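Local coordinates for polysaccharide deacetylase-like protein (PDB 4V33) that probably removes acetyl groups from polysaccharide as a zinc-dependent deacetylase, and is linked to osmotic stability and cell shape in Bacillus anthracis, at residues Thr203-Met208 / Met341-Ile346; Val236-Val239 / Gly243-Ser246; Met261-Ala266 / Lys316-Ala321; Thr267-Pro272 / Glu278-Glu283. One frame throughout, in Å; residues are numbered along the deposited sequence.

Interaction 1: residues Thr203-Met208 / Met341-Ile346. With ZN (zinc ion), chain D.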
loop_
_atom_site.group_PDB
_atom_site.type_symbol
_atom_site.label_atom_id
_atom_site.label_comp_id
_atom_site.label_asym_id
_atom_site.label_seq_id
_atom_site.Cartn_x
_atom_site.Cartn_y
_atom_site.Cartn_z
ATOM N N THR A 203 -6.558 -7.602 2.736
ATOM C CA THR A 203 -6.097 -8.400 3.882
ATOM C C THR A 203 -7.211 -9.271 4.446
ATOM O O THR A 203 -8.398 -8.919 4.367
ATOM C CB THR A 203 -5.481 -7.546 5.047
ATOM O OG1 THR A 203 -6.519 -6.968 5.852
ATOM C CG2 THR A 203 -4.560 -6.448 4.514
ATOM N N PHE A 204 -6.798 -10.388 5.040
ATOM C CA PHE A 204 -7.689 -11.360 5.668
ATOM C C PHE A 204 -7.203 -11.619 7.072
ATOM O O PHE A 204 -5.995 -11.789 7.295
ATOM C CB PHE A 204 -7.643 -12.686 4.908
ATOM C CG PHE A 204 -8.085 -12.581 3.488
ATOM C CD1 PHE A 204 -7.170 -12.277 2.495
ATOM C CD2 PHE A 204 -9.413 -12.789 3.140
ATOM C CE1 PHE A 204 -7.560 -12.169 1.164
ATOM C CE2 PHE A 204 -9.815 -12.681 1.806
ATOM C CZ PHE A 204 -8.885 -12.371 0.818
ATOM N N ASP A 205 -8.141 -11.679 8.011
ATOM C CA ASP A 205 -7.797 -11.960 9.400
ATOM C C ASP A 205 -8.180 -13.366 9.812
ATOM O O ASP A 205 -9.335 -13.777 9.625
ATOM C CB ASP A 205 -8.494 -10.976 10.347
ATOM C CG ASP A 205 -7.854 -9.596 10.340
ATOM O OD1 ASP A 205 -7.007 -9.323 9.474
ATOM O OD2 ASP A 205 -8.204 -8.783 11.218
ATOM N N ASP A 206 -7.186 -14.063 10.369
ATOM C CA ASP A 206 -7.284 -15.265 11.223
ATOM C C ASP A 206 -6.675 -16.536 10.640
ATOM O O ASP A 206 -6.170 -17.377 11.391
ATOM C CB ASP A 206 -8.698 -15.584 11.743
ATOM C CG ASP A 206 -9.284 -14.488 12.623
ATOM O OD1 ASP A 206 -8.611 -13.464 12.937
ATOM O OD2 ASP A 206 -10.460 -14.674 13.004
ATOM N N GLY A 207 -6.715 -16.687 9.322
ATOM C CA GLY A 207 -6.229 -17.905 8.702
ATOM C C GLY A 207 -7.257 -19.021 8.696
ATOM O O GLY A 207 -6.918 -20.189 8.876
ATOM N N MET A 208 -8.524 -18.664 8.498
ATOM C CA MET A 208 -9.561 -19.671 8.331
ATOM C C MET A 208 -9.326 -20.494 7.068
ATOM O O MET A 208 -8.872 -19.970 6.043
ATOM C CB MET A 208 -10.936 -19.009 8.260
ATOM C CG MET A 208 -11.373 -18.420 9.580
ATOM S SD MET A 208 -12.978 -17.604 9.425
ATOM C CE MET A 208 -12.466 -15.899 9.538
ATOM N N MET A 341 -2.227 1.440 11.610
ATOM C CA MET A 341 -2.829 1.617 10.292
ATOM C C MET A 341 -4.326 1.292 10.270
ATOM O O MET A 341 -4.736 0.188 10.629
ATOM C CB MET A 341 -2.069 0.753 9.276
ATOM C CG MET A 341 -2.372 1.022 7.815
ATOM S SD MET A 341 -1.145 0.233 6.738
ATOM C CE MET A 341 0.312 1.211 7.094
ATOM N N LYS A 342 -5.127 2.257 9.825
ATOM C CA LYS A 342 -6.571 2.073 9.697
ATOM C C LYS A 342 -6.904 1.055 8.616
ATOM O O LYS A 342 -6.114 0.830 7.692
ATOM C CB LYS A 342 -7.244 3.386 9.308
ATOM C CG LYS A 342 -7.204 4.493 10.342
ATOM C CD LYS A 342 -7.691 5.781 9.682
ATOM C CE LYS A 342 -7.722 6.947 10.644
ATOM N NZ LYS A 342 -8.112 8.196 9.929
ATOM N N ARG A 343 -8.093 0.469 8.719
ATOM C CA ARG A 343 -8.578 -0.458 7.706
ATOM C C ARG A 343 -10.035 -0.211 7.335
ATOM O O ARG A 343 -10.810 0.360 8.107
ATOM C CB ARG A 343 -8.380 -1.913 8.144
ATOM C CG ARG A 343 -6.908 -2.323 8.220
ATOM C CD ARG A 343 -6.762 -3.826 8.249
ATOM N NE ARG A 343 -7.036 -4.378 9.578
ATOM C CZ ARG A 343 -7.079 -5.679 9.830
ATOM N NH1 ARG A 343 -6.896 -6.553 8.839
ATOM N NH2 ARG A 343 -7.299 -6.109 11.073
ATOM N N VAL A 344 -10.387 -0.652 6.133
ATOM C CA VAL A 344 -11.765 -0.582 5.653
ATOM C C VAL A 344 -12.424 -1.949 5.843
ATOM O O VAL A 344 -12.018 -2.937 5.225
ATOM C CB VAL A 344 -11.799 -0.173 4.161
ATOM C CG1 VAL A 344 -13.240 -0.153 3.647
ATOM C CG2 VAL A 344 -11.127 1.194 3.960
ATOM N N ARG A 345 -13.434 -2.011 6.705
ATOM C CA ARG A 345 -14.123 -3.262 7.003
ATOM C C ARG A 345 -15.120 -3.615 5.903
ATOM O O ARG A 345 -15.945 -2.787 5.529
ATOM C CB ARG A 345 -14.855 -3.133 8.337
ATOM C CG ARG A 345 -15.679 -4.347 8.713
ATOM C CD ARG A 345 -16.383 -4.150 10.064
ATOM N NE ARG A 345 -15.458 -4.095 11.193
ATOM C CZ ARG A 345 -14.969 -5.167 11.810
ATOM N NH1 ARG A 345 -15.289 -6.385 11.390
ATOM N NH2 ARG A 345 -14.141 -5.019 12.842
ATOM N N ILE A 346 -15.017 -4.829 5.372
ATOM C CA ILE A 346 -16.047 -5.335 4.471
ATOM C C ILE A 346 -17.017 -6.230 5.244
ATOM O O ILE A 346 -16.600 -7.071 6.042
ATOM C CB ILE A 346 -15.450 -6.087 3.266
ATOM C CG1 ILE A 346 -14.432 -5.200 2.532
ATOM C CG2 ILE A 346 -16.568 -6.545 2.327
ATOM C CD1 ILE A 346 -14.939 -3.800 2.192
HETATM ZN ZN ZN D . -8.846 -11.777 14.234
HETATM O O HOH W 1 -10.863 -12.068 14.211
#
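T203 and R343 mark the nearest approach of the two backbones, with CA atoms 9.2 Å apart. The strands 199-206 and 341-345 are therefore not direct partners: each pairs in parallel with strand 146-149, and side chains, above all R343, bridge the gap. R343 spans it, bent at chi3 (-79°), and delivers its guanidinium to D205 end-on. NH1 binds D205 OD1 at 2.8 Å in an almost straight bond (177°). NH2 meets D205 OD2, also at 2.8 Å, on its syn lone pair, completing a two-pronged salt bridge whose planes stand 35° apart. R343 NH1 also donates to T203 OG1 at 3.0 Å, with the hydroxyl in the guanidinium plane; T203 OG1 has a second partner in L147 O, and R343 NE is held by T323 O, so the guanidinium can hardly rotate. Next along the chain, D206 turns to the metal: its OD1 binds zinc at 2.1 Å, while OD2 accepts a hydrogen bond at 2.9 Å from the zinc-bound water. T203-G207 matches the TFDDG motif of NodB-type deacetylases, in which the second aspartate is a metal ligand. The contact is buried between the two strands: Y233 of strand 230-234 packs on T203, D205 and R343, strand 146-149 packs on R343 with V146 and M148, and T322 of strand 320-326 touches R343.

Interaction 2: residues Val236-Val239 / Gly243-Ser246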
loop_
_atom_site.group_PDB
_atom_site.type_symbol
_atom_site.label_atom_id
_atom_site.label_comp_id
_atom_site.label_asym_id
_atom_site.label_seq_id
_atom_site.Cartn_x
_atom_site.Cartn_y
_atom_site.Cartn_z
ATOM N N VAL A 236 -1.102 -17.945 14.597
ATOM C CA VAL A 236 -0.035 -18.879 14.269
ATOM C C VAL A 236 -0.221 -20.256 14.920
ATOM O O VAL A 236 0.067 -21.290 14.314
ATOM C CB VAL A 236 1.354 -18.267 14.555
ATOM C CG1 VAL A 236 2.464 -19.251 14.214
ATOM C CG2 VAL A 236 1.529 -16.971 13.745
ATOM N N ASN A 237 -0.758 -20.289 16.134
ATOM C CA ASN A 237 -0.976 -21.579 16.785
ATOM C C ASN A 237 -2.051 -22.432 16.122
ATOM O O ASN A 237 -2.178 -23.617 16.427
ATOM C CB ASN A 237 -1.288 -21.403 18.273
ATOM C CG ASN A 237 -0.071 -21.008 19.069
ATOM O OD1 ASN A 237 0.992 -20.726 18.505
ATOM N ND2 ASN A 237 -0.207 -20.992 20.393
ATOM N N ASN A 238 -2.814 -21.826 15.214
ATOM C CA ASN A 238 -3.881 -22.536 14.518
ATOM C C ASN A 238 -3.468 -23.189 13.208
ATOM O O ASN A 238 -4.294 -23.816 12.562
ATOM C CB ASN A 238 -5.066 -21.612 14.243
ATOM C CG ASN A 238 -5.903 -21.352 15.486
ATOM O OD1 ASN A 238 -5.804 -22.077 16.473
ATOM N ND2 ASN A 238 -6.749 -20.331 15.424
ATOM N N VAL A 239 -2.213 -23.040 12.800
ATOM C CA VAL A 239 -1.782 -23.732 11.591
ATOM C C VAL A 239 -2.009 -25.233 11.779
ATOM O O VAL A 239 -1.618 -25.808 12.802
ATOM C CB VAL A 239 -0.312 -23.435 11.245
ATOM C CG1 VAL A 239 0.123 -24.238 10.019
ATOM C CG2 VAL A 239 -0.122 -21.942 10.995
ATOM N N GLY A 243 -10.475 -26.295 10.914
ATOM C CA GLY A 243 -11.074 -25.016 10.577
ATOM C C GLY A 243 -10.118 -23.945 10.083
ATOM O O GLY A 243 -10.563 -22.875 9.657
ATOM N N SER A 244 -8.810 -24.213 10.166
ATOM C CA SER A 244 -7.793 -23.238 9.781
ATOM C C SER A 244 -6.978 -23.735 8.596
ATOM O O SER A 244 -7.043 -24.909 8.232
ATOM C CB SER A 244 -6.843 -22.961 10.953
ATOM O OG SER A 244 -7.504 -22.258 11.995
ATOM N N LEU A 245 -6.207 -22.830 8.001
ATOM C CA LEU A 245 -5.264 -23.204 6.948
ATOM C C LEU A 245 -4.262 -24.240 7.431
ATOM O O LEU A 245 -3.752 -24.158 8.553
ATOM C CB LEU A 245 -4.511 -21.972 6.460
ATOM C CG LEU A 245 -5.383 -20.906 5.787
ATOM C CD1 LEU A 245 -4.588 -19.625 5.625
ATOM C CD2 LEU A 245 -5.906 -21.401 4.440
ATOM N N SER A 246 -3.979 -25.210 6.570
ATOM C CA SER A 246 -2.963 -26.205 6.849
ATOM C C SER A 246 -1.607 -25.702 6.382
ATOM O O SER A 246 -1.509 -24.686 5.688
ATOM C CB SER A 246 -3.289 -27.509 6.127
ATOM O OG SER A 246 -3.221 -27.333 4.716
HETATM O O HOH W 2 -7.259 -19.579 12.572
#
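N238 and S244 meet mainly by van der Waals packing, and no direct hydrogen bond joins their two segments. The carbonyl oxygen N238 O presses on S244 CB at 3.1 Å, and S244 OG lies 3.4 Å from N238 CB. S244 takes part through both CB and OG, its CB directed at 236-239. One residue on, V239 CA rests 3.6 Å from L245 O, so here the contact is backbone against backbone. V239 CG1 extends it to S246, reaching its C atom at 4.3 Å; a chi1 of 177° swings this methyl past the carbonyl carbon of V239, where it meets both L245 O and S246 C.

Polar linkage comes through water. A single molecule accepts from N238 ND2 at 3.0 Å and hydrogen-bonds S244 OG at 2.8 Å, tying the amide to the hydroxyl. Both segments belong to the loop joining strand 230-234 to helix 247-255, at the zinc-bearing end of the barrel; the nearest atom of the N238 side chain is about 9 Å from the zinc.

Within the segments, 236-238 forms a short 3-10 turn closed by V239 N to V236 O at 3.2 Å. S246 is the N-cap of helix 247-255: its OG bonds D249 N and also S248 OG.

Apolar contacts then reach outward. V239 packs on T247 and I250 of that helix and on I291 of helix 277-292, while the buried L245 turns its end away from 236-239 to I250 and M253.

Interaction 3: residues Met261-Ala266 / Lys316-Ala321. With ZN (zinc ion), chain D.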
loop_
_atom_site.group_PDB
_atom_site.type_symbol
_atom_site.label_atom_id
_atom_site.label_comp_id
_atom_site.label_asym_id
_atom_site.label_seq_id
_atom_site.Cartn_x
_atom_site.Cartn_y
_atom_site.Cartn_z
ATOM N N MET A 261 2.116 -14.059 3.869
ATOM C CA MET A 261 1.599 -14.675 5.089
ATOM C C MET A 261 2.210 -13.973 6.292
ATOM O O MET A 261 3.416 -14.041 6.522
ATOM C CB MET A 261 1.930 -16.170 5.102
ATOM C CG MET A 261 1.243 -16.977 6.201
ATOM S SD MET A 261 -0.540 -17.163 5.943
ATOM C CE MET A 261 -0.537 -17.406 4.195
ATOM N N GLN A 262 1.367 -13.273 7.038
ATOM C CA GLN A 262 1.826 -12.420 8.121
ATOM C C GLN A 262 1.140 -12.833 9.420
ATOM O O GLN A 262 0.414 -13.825 9.448
ATOM C CB GLN A 262 1.569 -10.950 7.756
ATOM C CG GLN A 262 2.254 -10.531 6.436
ATOM C CD GLN A 262 3.771 -10.638 6.523
ATOM O OE1 GLN A 262 4.361 -10.372 7.572
ATOM N NE2 GLN A 262 4.408 -11.044 5.422
ATOM N N SER A 263 1.380 -12.088 10.493
ATOM C CA SER A 263 1.010 -12.545 11.836
ATOM C C SER A 263 -0.312 -11.995 12.374
ATOM O O SER A 263 -0.618 -10.824 12.190
ATOM C CB SER A 263 2.127 -12.166 12.809
ATOM O OG SER A 263 1.823 -12.574 14.137
ATOM N N HIS A 264 -1.067 -12.834 13.081
ATOM C CA HIS A 264 -2.227 -12.363 13.852
ATOM C C HIS A 264 -2.023 -12.750 15.316
ATOM O O HIS A 264 -2.990 -12.993 16.032
ATOM C CB HIS A 264 -3.537 -12.970 13.312
ATOM C CG HIS A 264 -4.766 -12.135 13.549
ATOM N ND1 HIS A 264 -4.726 -10.833 13.998
ATOM C CD2 HIS A 264 -6.079 -12.421 13.360
ATOM C CE1 HIS A 264 -5.961 -10.360 14.094
ATOM N NE2 HIS A 264 -6.801 -11.308 13.719
ATOM N N THR A 265 -0.755 -12.763 15.744
ATOM C CA THR A 265 -0.300 -13.254 17.059
ATOM C C THR A 265 -0.367 -14.778 17.175
ATOM O O THR A 265 -0.805 -15.466 16.255
ATOM C CB THR A 265 -1.001 -12.586 18.291
ATOM O OG1 THR A 265 -2.305 -13.149 18.481
ATOM C CG2 THR A 265 -1.090 -11.067 18.126
ATOM N N ALA A 266 0.080 -15.302 18.313
ATOM C CA ALA A 266 0.105 -16.744 18.508
ATOM C C ALA A 266 -1.284 -17.303 18.761
ATOM O O ALA A 266 -1.667 -18.319 18.181
ATOM C CB ALA A 266 1.022 -17.111 19.659
ATOM N N LYS A 316 9.018 -3.660 18.461
ATOM C CA LYS A 316 10.220 -4.469 18.623
ATOM C C LYS A 316 10.352 -5.544 17.543
ATOM O O LYS A 316 11.468 -5.981 17.226
ATOM C CB LYS A 316 10.229 -5.132 19.999
ATOM C CG LYS A 316 10.264 -4.156 21.160
ATOM C CD LYS A 316 10.063 -4.889 22.481
ATOM C CE LYS A 316 10.018 -3.910 23.643
ATOM N NZ LYS A 316 9.826 -4.610 24.947
ATOM N N TYR A 317 9.220 -5.959 16.979
ATOM C CA TYR A 317 9.175 -7.173 16.165
ATOM C C TYR A 317 8.600 -7.005 14.764
ATOM O O TYR A 317 8.911 -7.796 13.880
ATOM C CB TYR A 317 8.380 -8.260 16.900
ATOM C CG TYR A 317 8.810 -8.417 18.340
ATOM C CD1 TYR A 317 10.117 -8.775 18.652
ATOM C CD2 TYR A 317 7.927 -8.183 19.384
ATOM C CE1 TYR A 317 10.528 -8.908 19.961
ATOM C CE2 TYR A 317 8.329 -8.320 20.704
ATOM C CZ TYR A 317 9.637 -8.678 20.982
ATOM O OH TYR A 317 10.068 -8.824 22.285
ATOM N N TYR A 318 7.766 -5.989 14.572
ATOM C CA TYR A 318 7.060 -5.801 13.304
ATOM C C TYR A 318 7.277 -4.400 12.754
ATOM O O TYR A 318 7.393 -3.445 13.518
ATOM C CB TYR A 318 5.557 -6.038 13.486
ATOM C CG TYR A 318 5.208 -7.443 13.916
ATOM C CD1 TYR A 318 5.093 -8.463 12.977
ATOM C CD2 TYR A 318 5.008 -7.751 15.258
ATOM C CE1 TYR A 318 4.781 -9.748 13.352
ATOM C CE2 TYR A 318 4.693 -9.037 15.650
ATOM C CZ TYR A 318 4.580 -10.032 14.692
ATOM O OH TYR A 318 4.270 -11.322 15.056
ATOM N N GLN A 319 7.322 -4.279 11.428
ATOM C CA GLN A 319 7.401 -2.978 10.780
ATOM C C GLN A 319 6.016 -2.365 10.570
ATOM O O GLN A 319 5.883 -1.140 10.499
ATOM C CB GLN A 319 8.095 -3.093 9.424
ATOM C CG GLN A 319 9.530 -3.552 9.482
ATOM C CD GLN A 319 10.059 -3.888 8.107
ATOM O OE1 GLN A 319 10.747 -4.894 7.922
ATOM N NE2 GLN A 319 9.727 -3.052 7.126
ATOM N N PHE A 320 4.992 -3.216 10.471
ATOM C CA PHE A 320 3.638 -2.772 10.124
ATOM C C PHE A 320 2.631 -3.417 11.060
ATOM O O PHE A 320 2.747 -4.597 11.388
ATOM C CB PHE A 320 3.280 -3.163 8.679
ATOM C CG PHE A 320 4.210 -2.596 7.658
ATOM C CD1 PHE A 320 4.047 -1.302 7.203
ATOM C CD2 PHE A 320 5.270 -3.349 7.177
ATOM C CE1 PHE A 320 4.918 -0.767 6.275
ATOM C CE2 PHE A 320 6.154 -2.824 6.249
ATOM C CZ PHE A 320 5.977 -1.529 5.794
ATOM N N ALA A 321 1.631 -2.647 11.476
ATOM C CA ALA A 321 0.549 -3.194 12.286
ATOM C C ALA A 321 -0.747 -2.497 11.927
ATOM O O ALA A 321 -0.787 -1.267 11.820
ATOM C CB ALA A 321 0.855 -3.037 13.769
HETATM ZN ZN ZN D . -8.846 -11.777 14.234
HETATM O O HOH W 1 -10.863 -12.068 14.211
#
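S263 and Y318 carry the whole contact between 261-266 and 316-321. Segment 316-321 starts at the surface with K316, whose CB sits 3.6 Å above the plane of the Y317 ring, over its centre. Y317 in turn packs on K282, and its carbonyl oxygen takes a hydrogen bond from K285 NZ, both of helix 277-292. Y318 follows and reaches across: its OH shares a 2.9 Å hydrogen bond with S263 OG. S263 CB adds van der Waals contact at 3.6 Å from Y318 CE1, meeting the ring obliquely. The hydroxyl of S263 is placed for this by chi1 of 180°, which carries OG opposite the backbone N and beside the carbonyl carbon. There OG also accepts from T265 N at 3.0 Å (151°), closing an ST turn at the end of strand 259-263. This turn, with S263 OG bonded to T265 N and Y318 OH, leads the chain from the strand into the zinc-binding loop of a NodB-type barrel: H264, next to S263, binds zinc through NE2 at 2.2 Å, and its ND1 is bonded to A300 O. Y318 OH has a further, weak hydrogen bond with L281 O. Beyond Y318 the chain enters strand 320-326, where F320 stacks on F187 and A321 touches V299 and Y301.

Interaction 4: residues Thr267-Pro272 / Glu278-Glu283. With ZN (zinc ion), chain D.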
loop_
_atom_site.group_PDB
_atom_site.type_symbol
_atom_site.label_atom_id
_atom_site.label_comp_id
_atom_site.label_asym_id
_atom_site.label_seq_id
_atom_site.Cartn_x
_atom_site.Cartn_y
_atom_site.Cartn_z
ATOM N N THR A 267 -2.030 -16.656 19.653
ATOM C CA THR A 267 -3.331 -17.182 20.061
ATOM C C THR A 267 -4.506 -16.232 19.834
ATOM O O THR A 267 -5.596 -16.495 20.337
ATOM C CB THR A 267 -3.347 -17.624 21.551
ATOM O OG1 THR A 267 -3.226 -16.478 22.413
ATOM C CG2 THR A 267 -2.223 -18.614 21.842
ATOM N N HIS A 268 -4.287 -15.153 19.085
ATOM C CA HIS A 268 -5.308 -14.111 18.875
ATOM C C HIS A 268 -5.531 -13.398 20.212
ATOM O O HIS A 268 -6.655 -13.248 20.695
ATOM C CB HIS A 268 -6.612 -14.697 18.309
ATOM C CG HIS A 268 -7.497 -13.700 17.630
ATOM N ND1 HIS A 268 -8.649 -13.212 18.211
ATOM C CD2 HIS A 268 -7.424 -13.130 16.405
ATOM C CE1 HIS A 268 -9.238 -12.371 17.378
ATOM N NE2 HIS A 268 -8.525 -12.318 16.267
ATOM N N ALA A 269 -4.421 -12.961 20.799
ATOM C CA ALA A 269 -4.409 -12.402 22.143
ATOM C C ALA A 269 -4.983 -10.998 22.213
ATOM O O ALA A 269 -4.785 -10.186 21.315
ATOM C CB ALA A 269 -2.977 -12.390 22.680
ATOM N N ASP A 270 -5.670 -10.709 23.322
ATOM C CA ASP A 270 -6.129 -9.357 23.598
ATOM C C ASP A 270 -4.914 -8.610 24.131
ATOM O O ASP A 270 -4.641 -8.616 25.329
ATOM C CB ASP A 270 -7.250 -9.406 24.644
ATOM C CG ASP A 270 -7.906 -8.062 24.869
ATOM O OD1 ASP A 270 -7.585 -7.098 24.141
ATOM O OD2 ASP A 270 -8.764 -7.982 25.777
ATOM N N LEU A 271 -4.163 -7.997 23.223
ATOM C CA LEU A 271 -2.823 -7.522 23.570
ATOM C C LEU A 271 -2.694 -6.569 24.771
ATOM O O LEU A 271 -1.758 -6.711 25.546
ATOM C CB LEU A 271 -2.129 -6.958 22.328
ATOM C CG LEU A 271 -1.814 -8.018 21.272
ATOM C CD1 LEU A 271 -1.398 -7.375 19.960
ATOM C CD2 LEU A 271 -0.715 -8.948 21.786
ATOM N N PRO A 272 -3.627 -5.608 24.934
ATOM C CA PRO A 272 -3.491 -4.747 26.118
ATOM C C PRO A 272 -3.631 -5.489 27.446
ATOM O O PRO A 272 -3.225 -4.950 28.475
ATOM C CB PRO A 272 -4.650 -3.756 25.958
ATOM C CG PRO A 272 -4.858 -3.676 24.487
ATOM C CD PRO A 272 -4.649 -5.088 24.006
ATOM N N GLU A 278 6.617 -11.638 24.274
ATOM C CA GLU A 278 7.559 -12.395 23.456
ATOM C C GLU A 278 6.855 -13.588 22.809
ATOM O O GLU A 278 6.999 -13.834 21.612
ATOM C CB GLU A 278 8.782 -12.845 24.255
ATOM C CG GLU A 278 9.704 -11.697 24.619
ATOM C CD GLU A 278 11.079 -12.159 25.050
ATOM O OE1 GLU A 278 11.461 -13.310 24.743
ATOM O OE2 GLU A 278 11.778 -11.360 25.704
ATOM N N GLU A 279 6.071 -14.314 23.593
ATOM C CA GLU A 279 5.361 -15.463 23.047
ATOM C C GLU A 279 4.342 -15.059 21.976
ATOM O O GLU A 279 4.265 -15.679 20.918
ATOM C CB GLU A 279 4.668 -16.264 24.157
ATOM C CG GLU A 279 3.969 -17.499 23.631
ATOM C CD GLU A 279 3.457 -18.408 24.724
ATOM O OE1 GLU A 279 3.592 -18.056 25.920
ATOM O OE2 GLU A 279 2.910 -19.479 24.372
ATOM N N GLU A 280 3.565 -14.016 22.241
ATOM C CA GLU A 280 2.468 -13.651 21.338
ATOM C C GLU A 280 2.912 -12.909 20.084
ATOM O O GLU A 280 2.276 -13.029 19.032
ATOM C CB GLU A 280 1.423 -12.819 22.077
ATOM C CG GLU A 280 0.573 -13.632 23.043
ATOM C CD GLU A 280 -0.388 -14.605 22.338
ATOM O OE1 GLU A 280 -0.622 -14.506 21.110
ATOM O OE2 GLU A 280 -0.921 -15.485 23.044
ATOM N N LEU A 281 3.983 -12.124 20.201
ATOM C CA LEU A 281 4.404 -11.244 19.108
ATOM C C LEU A 281 5.699 -11.700 18.438
ATOM O O LEU A 281 5.801 -11.742 17.212
ATOM C CB LEU A 281 4.572 -9.808 19.618
ATOM C CG LEU A 281 3.297 -9.086 20.065
ATOM C CD1 LEU A 281 3.626 -7.778 20.758
ATOM C CD2 LEU A 281 2.358 -8.846 18.878
ATOM N N LYS A 282 6.696 -12.034 19.247
ATOM C CA LYS A 282 7.997 -12.418 18.728
ATOM C C LYS A 282 8.022 -13.869 18.236
ATOM O O LYS A 282 8.446 -14.147 17.116
ATOM C CB LYS A 282 9.055 -12.189 19.811
ATOM C CG LYS A 282 10.461 -12.547 19.422
ATOM C CD LYS A 282 11.359 -12.317 20.627
ATOM C CE LYS A 282 12.669 -13.028 20.480
ATOM N NZ LYS A 282 12.554 -14.517 20.562
ATOM N N GLU A 283 7.571 -14.795 19.075
ATOM C CA GLU A 283 7.674 -16.213 18.739
ATOM C C GLU A 283 6.669 -16.645 17.668
ATOM O O GLU A 283 6.907 -17.601 16.927
ATOM C CB GLU A 283 7.580 -17.070 20.014
ATOM C CG GLU A 283 8.717 -16.737 20.991
ATOM C CD GLU A 283 8.634 -17.447 22.331
ATOM O OE1 GLU A 283 7.718 -18.272 22.543
ATOM O OE2 GLU A 283 9.511 -17.173 23.176
HETATM ZN ZN ZN D . -8.846 -11.777 14.234
HETATM O O HOH W 1 -10.863 -12.068 14.211
#
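T267 OG1 donates to E280 OE2 across only 2.6 Å, meeting the oxygen on its syn side, 23° out of the carboxylate plane. The other oxygen, E280 OE1, takes the backbone N of T267 at 3.0 Å through its syn lone pair, in a fairly straight bond (161°). One threonine thus engages both oxygens of the carboxylate, and A266 N lies 3.0 Å from E280 OE1 as well. These bonds hold the oxygen edge of the carboxylate to T267 and should limit its rotation. E280 is able to present it because its chain folds at chi2 (-69°) instead of stretching away from the helix, and the T267 and E280 side chains cross at about a right angle. A269 covers a face of the carboxylate, its CB 3.4 Å from E280 CD and almost straight above it. Further along, L271 and L281 add an apolar patch, the methyls L271 CD1 and L281 CD2 being 4.2 Å apart.

The loop so fixed carries a zinc ligand. H268 turns away from the helix and binds zinc through NE2 at 2.1 Å; with H264 it forms the HxxxH pair of NodB-type deacetylases. E280 clasps the residue just before this ligand, consistent with a second-shell role in positioning it. A269 N bonds T265 OG1 within the loop, and D270 OD1 bonds H305 ND1.

The loop runs from strand 259-263 into helix 277-292, which has a wider pi-type turn at 278-282, and helix 308-315 covers the apolar patch, with V310 on L271 and E313 and T314 on L281.

All four contacts belong to the barrel-like deacetylase domain and gather around its zinc end. Along the chain, interaction 1 encloses the rest: interaction 2 comes first, then interaction 3, with interaction 4 nested inside it. Interactions 1, 3 and 4 each supply one protein ligand, D206, H264 and H268, to a single zinc ion. The centres of interactions 3 and 4 are about 9 Å apart, and helix 277-292 forms part of interaction 4 and touches interaction 3; the centres of interactions 1 and 3 are about 13 Å apart, on one parallel sheet. Interaction 2 stays outside the metal site but joins its neighbours through probable hydrogen bonds of L245 N to G207 O and V236 N to T265 O. The loops after strands 199-206, 230-234 and 259-263 are thereby joined beside the zinc.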